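Local atomic coordinates of heat-shock protein cognate (HSC) co-chaperone sgt12 (Aspergillus fumigatus, PDB entry 3SZ7), a protein that acts as an HSC co-chaperone that preferentially binds tail-anchored proteins destined for the endoplasmic reticulum and directs them to the GET pathway via get4 and get5. Residues A20-A23 against K29-D32; Y47-A52 against E69-V74; A81-G86 against D115-G120; L87-M92 against K99-K104. One frame throughout, in Å; residues are numbered along the deposited sequence.

Contact 1 of 4, residues A20-A23 against K29-D32; sequences AAMA and KAID
The polar atom nearest the junction is the backbone N of Ala-30, and what reaches it across the contact is a methyl: Ala-21 CB lies 3.8 Å from Ala-30 N. No hydrogen bond passes between residues 20-23 and 29-32, so these two segments meet through van der Waals contact alone. Both alanines direct their methyl groups at the opposing helix, and Ala-21 CB stands 3.9 Å from Ala-30 CB. With side chains this short the backbones come close together, Ala-21 CA being only 5.2 Å from Ala-30 CA. Met-22 fills in alongside. Its CG stands opposite the carbonyl carbon (chi1 -71°), and further bends at chi2 and chi3 curl the thioether past the Ala-30 methyl. The sulfur and the carbon before it share the touch: Met-22 SD is 3.8 Å and Met-22 CG 3.9 Å from Ala-30 CB. Lys-29 adds the foot of its side chain at the margin, Lys-29 CB lying 4.4 Å from Ala-21 CB, before its extended chain leads away with the ammonium. This is the helix-turn-helix pairing of a tetratricopeptide repeat (TPR), within the predicted repeat 11-44. Ala-30 is the twentieth residue of that repeat, a consensus position occupied by a small residue where the two TPR helices pack closely. Next along the chain, helix 45-57 lies against the pair, its Ala-54 touching Met-22, Ala-30 and Ile-31, while Met-22 also reaches Tyr-27 and Tyr-34 of helix 27-40.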
loop_
_atom_site.group_PDB
_atom_site.type_symbol
_atom_site.label_atom_id
_atom_site.label_comp_id
_atom_site.label_asym_id
_atom_site.label_seq_id
_atom_site.Cartn_x
_atom_site.Cartn_y
_atom_site.Cartn_z
ATOM N N ALA A 20 -13.440 -0.780 -14.223
ATOM C CA ALA A 20 -14.886 -0.654 -14.082
ATOM C C ALA A 20 -15.407 -1.575 -12.985
ATOM O O ALA A 20 -16.320 -1.216 -12.245
ATOM C CB ALA A 20 -15.580 -0.949 -15.406
ATOM N N ALA A 21 -14.820 -2.765 -12.885
ATOM C CA ALA A 21 -15.189 -3.709 -11.839
ATOM C C ALA A 21 -14.881 -3.124 -10.459
ATOM O O ALA A 21 -15.697 -3.207 -9.541
ATOM C CB ALA A 21 -14.467 -5.035 -12.039
ATOM N N MET A 22 -13.698 -2.531 -10.323
ATOM C CA MET A 22 -13.323 -1.837 -9.094
ATOM C C MET A 22 -14.370 -0.799 -8.702
ATOM O O MET A 22 -14.759 -0.705 -7.541
ATOM C CB MET A 22 -11.961 -1.156 -9.254
ATOM C CG MET A 22 -10.788 -2.114 -9.301
ATOM S SD MET A 22 -10.538 -2.948 -7.724
ATOM C CE MET A 22 -10.086 -1.573 -6.673
ATOM N N ALA A 23 -14.822 -0.018 -9.677
ATOM C CA ALA A 23 -15.814 1.023 -9.425
ATOM C C ALA A 23 -17.102 0.437 -8.855
ATOM O O ALA A 23 -17.779 1.069 -8.043
ATOM C CB ALA A 23 -16.104 1.805 -10.695
ATOM N N LYS A 29 -13.806 -10.026 -9.423
ATOM C CA LYS A 29 -13.814 -9.916 -10.877
ATOM C C LYS A 29 -12.662 -9.044 -11.352
ATOM O O LYS A 29 -12.024 -9.350 -12.357
ATOM C CB LYS A 29 -15.138 -9.343 -11.384
ATOM C CG LYS A 29 -16.302 -10.315 -11.318
ATOM C CD LYS A 29 -17.552 -9.711 -11.941
ATOM C CE LYS A 29 -18.705 -10.700 -11.936
ATOM N NZ LYS A 29 -19.916 -10.113 -12.567
ATOM N N ALA A 30 -12.406 -7.950 -10.634
ATOM C CA ALA A 30 -11.312 -7.053 -10.991
ATOM C C ALA A 30 -10.000 -7.814 -10.971
ATOM O O ALA A 30 -9.203 -7.733 -11.905
ATOM C CB ALA A 30 -11.254 -5.872 -10.032
ATOM N N ILE A 31 -9.783 -8.561 -9.894
ATOM C CA ILE A 31 -8.590 -9.391 -9.775
ATOM C C ILE A 31 -8.449 -10.324 -10.978
ATOM O O ILE A 31 -7.359 -10.482 -11.519
ATOM C CB ILE A 31 -8.609 -10.209 -8.475
ATOM C CG1 ILE A 31 -8.450 -9.277 -7.267
ATOM C CG2 ILE A 31 -7.511 -11.262 -8.493
ATOM C CD1 ILE A 31 -8.836 -9.910 -5.956
ATOM N N ASP A 32 -9.549 -10.936 -11.403
ATOM C CA ASP A 32 -9.477 -11.859 -12.533
ATOM C C ASP A 32 -9.178 -11.146 -13.848
ATOM O O ASP A 32 -8.401 -11.645 -14.660
ATOM C CB ASP A 32 -10.745 -12.702 -12.669
ATOM C CG ASP A 32 -10.621 -13.751 -13.762
ATOM O OD1 ASP A 32 -9.858 -14.720 -13.569
ATOM O OD2 ASP A 32 -11.276 -13.605 -14.814
#

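Contact 2 of 4, residues Y47-A52 against E69-V74; sequences YLSNRA and ELATVV
No ring or other flat side-chain group enters where Leu-48 meets Leu-70 and Ala-71; methyl and methylene groups do most of the touching. Leu-48 CD1 is the central atom, 3.7 Å from both Leu-70 CG and the backbone N of Ala-71. It also approaches a branch of the other leucine, Leu-70 CD2, at 3.8 Å, and the two side chains lie obliquely across one another. In Leu-70 a chi1 of -176° sets CG and the methyls beyond it on the carbonyl side, against Leu-48 CD1. Closer to the backbones, Leu-48 CB is 4.0 Å from Ala-71 CB. The helix segments run nearly antiparallel, at 160°, with their axes approaching to 8.9 Å. They pair the two helices of the predicted TPR repeat 45-78, of which Leu-48 is the fourth and Ala-71 the twenty-seventh residue, both consensus positions of the motif. Ser-49 OG sits 3.6 Å from Ala-71 CB; this buried hydroxyl is satisfied by a hydrogen bond to Pro-45 O in its own helix. Thr-72 likewise bonds back to its own helix: Thr-72 OG1 donates to Glu-69 O at 2.6 Å, tilted 19° from the carbonyl plane, while Val-73 N gives the same oxygen a second bond. Helix 79-91 covers one side, with Ala-81 touching both Ser-49 and Ala-71. On helix 45-57, Asn-50 touches Lys-15 and Asn-19 of helix 9-23, a grouping consistent with the peptide-binding groove of chaperone-binding TPR domains.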
loop_
_atom_site.group_PDB
_atom_site.type_symbol
_atom_site.label_atom_id
_atom_site.label_comp_id
_atom_site.label_asym_id
_atom_site.label_seq_id
_atom_site.Cartn_x
_atom_site.Cartn_y
_atom_site.Cartn_z
ATOM N N TYR A 47 -0.673 -2.737 -14.593
ATOM C CA TYR A 47 -1.607 -3.826 -14.323
ATOM C C TYR A 47 -1.359 -4.420 -12.941
ATOM O O TYR A 47 -2.303 -4.767 -12.229
ATOM C CB TYR A 47 -1.495 -4.925 -15.380
ATOM C CG TYR A 47 -1.705 -4.468 -16.805
ATOM C CD1 TYR A 47 -2.324 -3.256 -17.089
ATOM C CD2 TYR A 47 -1.287 -5.258 -17.868
ATOM C CE1 TYR A 47 -2.516 -2.843 -18.403
ATOM C CE2 TYR A 47 -1.477 -4.858 -19.172
ATOM C CZ TYR A 47 -2.087 -3.651 -19.435
ATOM O OH TYR A 47 -2.268 -3.261 -20.742
ATOM N N LEU A 48 -0.090 -4.540 -12.562
ATOM C CA LEU A 48 0.251 -5.042 -11.230
ATOM C C LEU A 48 -0.275 -4.142 -10.124
ATOM O O LEU A 48 -0.825 -4.622 -9.129
ATOM C CB LEU A 48 1.762 -5.214 -11.071
ATOM C CG LEU A 48 2.380 -6.438 -11.747
ATOM C CD1 LEU A 48 3.891 -6.360 -11.665
ATOM C CD2 LEU A 48 1.861 -7.704 -11.084
ATOM N N SER A 49 -0.096 -2.836 -10.286
ATOM C CA SER A 49 -0.494 -1.907 -9.237
ATOM C C SER A 49 -2.009 -1.821 -9.139
ATOM O O SER A 49 -2.553 -1.631 -8.054
ATOM C CB SER A 49 0.125 -0.531 -9.454
ATOM O OG SER A 49 1.541 -0.632 -9.439
ATOM N N ASN A 50 -2.687 -1.983 -10.271
ATOM C CA ASN A 50 -4.141 -2.089 -10.257
ATOM C C ASN A 50 -4.632 -3.352 -9.550
ATOM O O ASN A 50 -5.553 -3.290 -8.746
ATOM C CB ASN A 50 -4.722 -1.987 -11.671
ATOM C CG ASN A 50 -4.766 -0.558 -12.182
ATOM O OD1 ASN A 50 -4.352 0.375 -11.493
ATOM N ND2 ASN A 50 -5.258 -0.381 -13.401
ATOM N N ARG A 51 -4.016 -4.495 -9.835
ATOM C CA ARG A 51 -4.412 -5.723 -9.156
ATOM C C ARG A 51 -4.121 -5.632 -7.659
ATOM O O ARG A 51 -4.856 -6.184 -6.838
ATOM C CB ARG A 51 -3.746 -6.963 -9.767
ATOM C CG ARG A 51 -4.409 -8.262 -9.319
ATOM C CD ARG A 51 -3.910 -9.482 -10.080
ATOM N NE ARG A 51 -2.494 -9.730 -9.839
ATOM C CZ ARG A 51 -1.818 -10.750 -10.356
ATOM N NH1 ARG A 51 -2.435 -11.628 -11.144
ATOM N NH2 ARG A 51 -0.527 -10.894 -10.084
ATOM N N ALA A 52 -3.045 -4.934 -7.308
ATOM C CA ALA A 52 -2.724 -4.690 -5.901
ATOM C C ALA A 52 -3.847 -3.926 -5.210
ATOM O O ALA A 52 -4.187 -4.215 -4.066
ATOM C CB ALA A 52 -1.403 -3.937 -5.764
ATOM N N GLU A 69 5.118 -4.880 -4.796
ATOM C CA GLU A 69 6.568 -5.055 -4.760
ATOM C C GLU A 69 7.116 -5.374 -6.140
ATOM O O GLU A 69 8.096 -4.778 -6.579
ATOM C CB GLU A 69 6.963 -6.172 -3.806
ATOM C CG GLU A 69 6.877 -5.784 -2.348
ATOM C CD GLU A 69 7.300 -6.912 -1.444
ATOM O OE1 GLU A 69 7.056 -8.079 -1.813
ATOM O OE2 GLU A 69 7.882 -6.636 -0.373
ATOM N N LEU A 70 6.489 -6.326 -6.816
ATOM C CA LEU A 70 6.946 -6.705 -8.146
ATOM C C LEU A 70 6.925 -5.501 -9.085
ATOM O O LEU A 70 7.846 -5.308 -9.877
ATOM C CB LEU A 70 6.105 -7.851 -8.712
ATOM C CG LEU A 70 6.615 -8.343 -10.074
ATOM C CD1 LEU A 70 8.071 -8.768 -9.959
ATOM C CD2 LEU A 70 5.745 -9.484 -10.587
ATOM N N ALA A 71 5.882 -4.685 -8.984
ATOM C CA ALA A 71 5.813 -3.459 -9.778
ATOM C C ALA A 71 6.972 -2.510 -9.478
ATOM O O ALA A 71 7.521 -1.897 -10.391
ATOM C CB ALA A 71 4.483 -2.757 -9.574
ATOM N N THR A 72 7.342 -2.382 -8.205
ATOM C CA THR A 72 8.449 -1.507 -7.831
ATOM C C THR A 72 9.791 -2.083 -8.261
ATOM O O THR A 72 10.759 -1.341 -8.438
ATOM C CB THR A 72 8.501 -1.219 -6.309
ATOM O OG1 THR A 72 8.735 -2.439 -5.591
ATOM C CG2 THR A 72 7.208 -0.573 -5.841
ATOM N N VAL A 73 9.851 -3.402 -8.419
ATOM C CA VAL A 73 11.077 -4.046 -8.870
ATOM C C VAL A 73 11.251 -3.821 -10.367
ATOM O O VAL A 73 12.346 -3.518 -10.838
ATOM C CB VAL A 73 11.077 -5.562 -8.570
ATOM C CG1 VAL A 73 12.266 -6.236 -9.233
ATOM C CG2 VAL A 73 11.088 -5.806 -7.066
ATOM N N VAL A 74 10.156 -3.966 -11.106
ATOM C CA VAL A 74 10.151 -3.746 -12.550
ATOM C C VAL A 74 10.351 -2.273 -12.902
ATOM O O VAL A 74 11.088 -1.937 -13.830
ATOM C CB VAL A 74 8.833 -4.246 -13.176
ATOM C CG1 VAL A 74 8.702 -3.766 -14.617
ATOM C CG2 VAL A 74 8.761 -5.765 -13.092
#

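Contact 3 of 4, residues A81-G86 against D115-G120; sequences AWSRLG and DAMKRG
A small van der Waals contact between Ser-83 and Met-117 joins helix 79-91, in the predicted third TPR repeat, to helix 115-133, which follows the repeats and packs on the end of the array, as the capping helix does in many TPR domains. Met-117 lies flank-on to the serine: Met-117 CG is 4.0 Å from Ser-83 OG and equally far from Ser-83 CB. Beyond CG the methionine chain is extended, which carries its terminal methyl along the serine, with Met-117 CE 4.1 Å from Ser-83 CB. A chi1 of -175° carries Ser-83 OG opposite the amide nitrogen and toward helix 115-133, where Ala-116 CB lies at the margin, 4.3 Å from Ser-83 OG. Helix 95-109 backs the buried methionine, which also touches Ile-106 and Glu-109. Away from the interface, Lys-118 NZ and Asp-115 OD1 form a salt bridge whose hydrogen bond is weak, and Lys-118 NZ also bonds Gly-113 O. Neither a hydrogen bond nor a salt bridge crosses between the segments; this small interface of 103 Å² rests on loose van der Waals contact, and no directed polar bond fixes its geometry.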
loop_
_atom_site.group_PDB
_atom_site.type_symbol
_atom_site.label_atom_id
_atom_site.label_comp_id
_atom_site.label_asym_id
_atom_site.label_seq_id
_atom_site.Cartn_x
_atom_site.Cartn_y
_atom_site.Cartn_z
ATOM N N ALA A 81 3.034 2.551 -7.620
ATOM C CA ALA A 81 3.351 1.231 -7.087
ATOM C C ALA A 81 3.862 1.327 -5.652
ATOM O O ALA A 81 3.527 0.494 -4.812
ATOM C CB ALA A 81 4.369 0.520 -7.974
ATOM N N TRP A 82 4.661 2.352 -5.372
ATOM C CA TRP A 82 5.198 2.548 -4.026
ATOM C C TRP A 82 4.087 2.920 -3.053
ATOM O O TRP A 82 4.107 2.512 -1.888
ATOM C CB TRP A 82 6.273 3.636 -4.013
ATOM C CG TRP A 82 7.557 3.237 -4.660
ATOM C CD1 TRP A 82 8.057 3.700 -5.844
ATOM C CD2 TRP A 82 8.512 2.292 -4.161
ATOM N NE1 TRP A 82 9.270 3.104 -6.109
ATOM C CE2 TRP A 82 9.566 2.234 -5.097
ATOM C CE3 TRP A 82 8.575 1.487 -3.019
ATOM C CZ2 TRP A 82 10.675 1.401 -4.920
ATOM C CZ3 TRP A 82 9.680 0.662 -2.847
ATOM C CH2 TRP A 82 10.713 0.629 -3.792
ATOM N N SER A 83 3.126 3.705 -3.530
ATOM C CA SER A 83 1.990 4.089 -2.700
ATOM C C SER A 83 1.148 2.868 -2.342
ATOM O O SER A 83 0.683 2.735 -1.207
ATOM C CB SER A 83 1.133 5.139 -3.407
ATOM O OG SER A 83 0.097 5.588 -2.554
ATOM N N ARG A 84 0.950 1.983 -3.317
ATOM C CA ARG A 84 0.229 0.732 -3.106
ATOM C C ARG A 84 0.950 -0.147 -2.104
ATOM O O ARG A 84 0.323 -0.742 -1.234
ATOM C CB ARG A 84 0.106 -0.045 -4.415
ATOM C CG ARG A 84 -0.696 0.655 -5.472
ATOM C CD ARG A 84 -2.148 0.254 -5.404
ATOM N NE ARG A 84 -2.899 0.922 -6.454
ATOM C CZ ARG A 84 -3.726 1.937 -6.246
ATOM N NH1 ARG A 84 -3.930 2.387 -5.015
ATOM N NH2 ARG A 84 -4.362 2.490 -7.267
ATOM N N LEU A 85 2.269 -0.233 -2.246
ATOM C CA LEU A 85 3.091 -1.045 -1.350
ATOM C C LEU A 85 3.048 -0.500 0.076
ATOM O O LEU A 85 2.980 -1.257 1.042
ATOM C CB LEU A 85 4.534 -1.076 -1.846
ATOM C CG LEU A 85 5.508 -1.906 -1.010
ATOM C CD1 LEU A 85 4.962 -3.312 -0.813
ATOM C CD2 LEU A 85 6.877 -1.947 -1.679
ATOM N N GLY A 86 3.089 0.822 0.195
ATOM C CA GLY A 86 3.007 1.469 1.493
ATOM C C GLY A 86 1.727 1.107 2.217
ATOM O O GLY A 86 1.748 0.765 3.396
ATOM N N ASP A 115 -0.967 13.450 -2.421
ATOM C CA ASP A 115 -1.623 13.647 -1.136
ATOM C C ASP A 115 -1.632 12.347 -0.338
ATOM O O ASP A 115 -1.381 12.346 0.870
ATOM C CB ASP A 115 -3.051 14.161 -1.321
ATOM C CG ASP A 115 -3.097 15.622 -1.729
ATOM O OD1 ASP A 115 -2.147 16.362 -1.396
ATOM O OD2 ASP A 115 -4.084 16.034 -2.378
ATOM N N ALA A 116 -1.921 11.242 -1.020
ATOM C CA ALA A 116 -1.988 9.934 -0.377
ATOM C C ALA A 116 -0.643 9.519 0.201
ATOM O O ALA A 116 -0.581 8.938 1.282
ATOM C CB ALA A 116 -2.474 8.881 -1.361
ATOM N N MET A 117 0.432 9.800 -0.528
ATOM C CA MET A 117 1.762 9.421 -0.064
ATOM C C MET A 117 2.175 10.250 1.136
ATOM O O MET A 117 2.735 9.728 2.099
ATOM C CB MET A 117 2.793 9.598 -1.177
ATOM C CG MET A 117 2.557 8.716 -2.380
ATOM S SD MET A 117 3.688 9.196 -3.695
ATOM C CE MET A 117 2.905 8.394 -5.099
ATOM N N LYS A 118 1.907 11.548 1.072
ATOM C CA LYS A 118 2.296 12.444 2.159
ATOM C C LYS A 118 1.558 12.098 3.442
ATOM O O LYS A 118 2.169 11.983 4.508
ATOM C CB LYS A 118 2.073 13.913 1.784
ATOM C CG LYS A 118 3.108 14.451 0.793
ATOM C CD LYS A 118 3.057 15.969 0.690
ATOM C CE LYS A 118 1.670 16.445 0.316
ATOM N NZ LYS A 118 1.166 15.764 -0.905
ATOM N N ARG A 119 0.242 11.924 3.333
ATOM C CA ARG A 119 -0.569 11.541 4.483
ATOM C C ARG A 119 -0.209 10.141 4.959
ATOM O O ARG A 119 -0.164 9.881 6.159
ATOM C CB ARG A 119 -2.058 11.620 4.141
ATOM C CG ARG A 119 -2.524 13.034 3.830
ATOM C CD ARG A 119 -2.301 13.946 5.025
ATOM N NE ARG A 119 -3.283 13.690 6.074
ATOM C CZ ARG A 119 -4.362 14.437 6.276
ATOM N NH1 ARG A 119 -4.589 15.499 5.513
ATOM N NH2 ARG A 119 -5.211 14.129 7.246
ATOM N N GLY A 120 0.067 9.247 4.013
ATOM C CA GLY A 120 0.502 7.901 4.347
ATOM C C GLY A 120 1.781 7.909 5.166
ATOM O O GLY A 120 1.893 7.204 6.176
#

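Contact 4 of 4, residues L87-M92 against K99-K104; sequences LARFDM and KEAYEK
Arg-89 stretches from helix 79-91 toward Ala-101 on helix 95-109, its CB already aimed at that helix. A chi1 of -70° turns the chain away from the carbonyl carbon, and it then runs straight to NE, the side chain also packing on Ala-98 of helix 95-109. At the tip, Arg-89 NH1 passes 4.1 Å from the Ala-101 CB methyl. The same nitrogen donates to a water at the guanidinium edge, 3.1 Å from Arg-89 NH1, and this water in turn donates to Glu-100 OE1. Arg-89 NH1 and Glu-100 OE1 are themselves 4.7 Å apart, so the opposite charges are bridged by solvent rather than paired directly. NH1 also bonds Gly-97 O, close to the start of helix 95-109, and NH2 makes a salt bridge with Glu-69 of helix 61-74. Further up the helix Tyr-102 reaches the other way. Its hydroxyl presses against the backbone of Leu-87, with Tyr-102 OH 3.3 Å from Leu-87 N and 3.5 Å from Leu-87 CA, but the angle is too poor for a hydrogen bond. The side chain is touched as well, Leu-87 CB lying 3.8 Å from Tyr-102 OH. Tyr-102 is the twenty-fourth residue of the predicted repeat 79-112, a consensus aromatic position of the TPR motif, here spanning the hairpin. With both terminal nitrogens, NH1 and NH2, engaged, Arg-89 joins helix 79-91 to helices 61-74 and 95-109, its charge probably offsetting those of Glu-69 and, less directly, Glu-100; between the two segments Tyr-102 adds close packing.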
loop_
_atom_site.group_PDB
_atom_site.type_symbol
_atom_site.label_atom_id
_atom_site.label_comp_id
_atom_site.label_asym_id
_atom_site.label_seq_id
_atom_site.Cartn_x
_atom_site.Cartn_y
_atom_site.Cartn_z
ATOM N N LEU A 87 0.602 1.186 1.516
ATOM C CA LEU A 87 -0.684 0.875 2.136
ATOM C C LEU A 87 -0.774 -0.601 2.506
ATOM O O LEU A 87 -1.243 -0.950 3.579
ATOM C CB LEU A 87 -1.844 1.273 1.219
ATOM C CG LEU A 87 -3.247 1.120 1.812
ATOM C CD1 LEU A 87 -3.369 1.889 3.120
ATOM C CD2 LEU A 87 -4.300 1.600 0.817
ATOM N N ALA A 88 -0.334 -1.473 1.608
ATOM C CA ALA A 88 -0.379 -2.899 1.886
ATOM C C ALA A 88 0.450 -3.247 3.121
ATOM O O ALA A 88 0.012 -4.021 3.977
ATOM C CB ALA A 88 0.077 -3.711 0.662
ATOM N N ARG A 89 1.646 -2.679 3.223
ATOM C CA ARG A 89 2.490 -2.946 4.390
ATOM C C ARG A 89 1.877 -2.353 5.656
ATOM O O ARG A 89 1.931 -2.960 6.724
ATOM C CB ARG A 89 3.902 -2.407 4.172
ATOM C CG ARG A 89 4.692 -3.191 3.118
ATOM C CD ARG A 89 6.109 -2.655 2.960
ATOM N NE ARG A 89 6.921 -3.495 2.079
ATOM C CZ ARG A 89 8.108 -3.134 1.599
ATOM N NH1 ARG A 89 8.614 -1.948 1.913
ATOM N NH2 ARG A 89 8.788 -3.951 0.800
ATOM N N PHE A 90 1.289 -1.169 5.525
ATOM C CA PHE A 90 0.630 -0.526 6.654
ATOM C C PHE A 90 -0.469 -1.435 7.185
ATOM O O PHE A 90 -0.602 -1.625 8.398
ATOM C CB PHE A 90 0.052 0.825 6.216
ATOM C CG PHE A 90 -0.521 1.636 7.341
ATOM C CD1 PHE A 90 -1.795 1.377 7.826
ATOM C CD2 PHE A 90 0.212 2.662 7.907
ATOM C CE1 PHE A 90 -2.316 2.129 8.860
ATOM C CE2 PHE A 90 -0.303 3.418 8.948
ATOM C CZ PHE A 90 -1.573 3.152 9.419
ATOM N N ASP A 91 -1.236 -2.026 6.268
ATOM C CA ASP A 91 -2.355 -2.891 6.632
ATOM C C ASP A 91 -1.885 -4.240 7.185
ATOM O O ASP A 91 -2.663 -4.985 7.786
ATOM C CB ASP A 91 -3.288 -3.093 5.433
ATOM C CG ASP A 91 -4.051 -1.828 5.068
ATOM O OD1 ASP A 91 -4.194 -0.937 5.937
ATOM O OD2 ASP A 91 -4.521 -1.728 3.913
ATOM N N MET A 92 -0.608 -4.550 6.986
ATOM C CA MET A 92 -0.015 -5.731 7.612
ATOM C C MET A 92 0.702 -5.378 8.919
ATOM O O MET A 92 1.375 -6.221 9.511
ATOM C CB MET A 92 0.953 -6.433 6.650
ATOM C CG MET A 92 0.280 -7.033 5.433
ATOM S SD MET A 92 1.384 -8.027 4.412
ATOM C CE MET A 92 2.503 -6.779 3.798
ATOM N N LYS A 99 6.811 2.867 5.914
ATOM C CA LYS A 99 7.524 4.135 5.909
ATOM C C LYS A 99 8.523 4.182 4.752
ATOM O O LYS A 99 8.575 5.164 4.004
ATOM C CB LYS A 99 8.239 4.350 7.243
ATOM C CG LYS A 99 9.134 5.585 7.282
ATOM C CD LYS A 99 9.796 5.706 8.650
ATOM C CE LYS A 99 10.688 6.940 8.743
ATOM N NZ LYS A 99 11.970 6.771 8.002
ATOM N N GLU A 100 9.301 3.113 4.598
ATOM C CA GLU A 100 10.277 3.028 3.510
ATOM C C GLU A 100 9.615 3.123 2.137
ATOM O O GLU A 100 10.111 3.816 1.256
ATOM C CB GLU A 100 11.095 1.737 3.618
ATOM C CG GLU A 100 11.938 1.673 4.882
ATOM C CD GLU A 100 12.704 0.370 5.019
ATOM O OE1 GLU A 100 12.453 -0.566 4.228
ATOM O OE2 GLU A 100 13.557 0.285 5.925
ATOM N N ALA A 101 8.493 2.429 1.959
ATOM C CA ALA A 101 7.806 2.452 0.667
ATOM C C ALA A 101 7.271 3.844 0.351
ATOM O O ALA A 101 7.382 4.316 -0.781
ATOM C CB ALA A 101 6.680 1.427 0.626
ATOM N N TYR A 102 6.671 4.499 1.340
ATOM C CA TYR A 102 6.155 5.847 1.100
ATOM C C TYR A 102 7.280 6.830 0.793
ATOM O O TYR A 102 7.125 7.708 -0.053
ATOM C CB TYR A 102 5.323 6.351 2.277
ATOM C CG TYR A 102 3.920 5.783 2.309
ATOM C CD1 TYR A 102 3.062 5.950 1.230
ATOM C CD2 TYR A 102 3.448 5.109 3.426
ATOM C CE1 TYR A 102 1.777 5.451 1.255
ATOM C CE2 TYR A 102 2.169 4.601 3.462
ATOM C CZ TYR A 102 1.336 4.778 2.376
ATOM O OH TYR A 102 0.059 4.289 2.402
ATOM N N GLU A 103 8.407 6.697 1.492
ATOM C CA GLU A 103 9.542 7.569 1.233
ATOM C C GLU A 103 10.046 7.392 -0.193
ATOM O O GLU A 103 10.311 8.367 -0.889
ATOM C CB GLU A 103 10.666 7.322 2.234
ATOM C CG GLU A 103 10.346 7.829 3.625
ATOM C CD GLU A 103 11.361 7.379 4.661
ATOM O OE1 GLU A 103 12.036 6.349 4.437
ATOM O OE2 GLU A 103 11.483 8.059 5.700
ATOM N N LYS A 104 10.177 6.147 -0.634
ATOM C CA LYS A 104 10.610 5.901 -2.006
ATOM C C LYS A 104 9.569 6.358 -3.029
ATOM O O LYS A 104 9.915 6.805 -4.131
ATOM C CB LYS A 104 10.962 4.430 -2.200
ATOM C CG LYS A 104 12.164 3.994 -1.361
ATOM C CD LYS A 104 12.647 2.607 -1.742
ATOM C CE LYS A 104 13.876 2.210 -0.929
ATOM N NZ LYS A 104 14.937 3.248 -1.015
HETATM O O HOH W 1 11.496 -1.129 1.330
#

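In the fold
From the N terminus, contact 1 closes the short turn between helices 9-23 and 27-40. Contact 2 follows in series, bringing helices 45-57 and 61-74 together around a longer excursion. Contact 3 then spans a wide loop from helix 79-91 to helix 115-133, and contact 4 is nested inside it, pairing helix 79-91 with the intervening helix 95-109. Contacts 3 and 4 thus share a helix, and their centres are about 7 Å apart, whereas those of contacts 1 and 4 are about 23 Å apart. Contacts 1, 2 and 4 each join a helical hairpin of one predicted repeat; contact 3 ties the last repeat to the helix beyond.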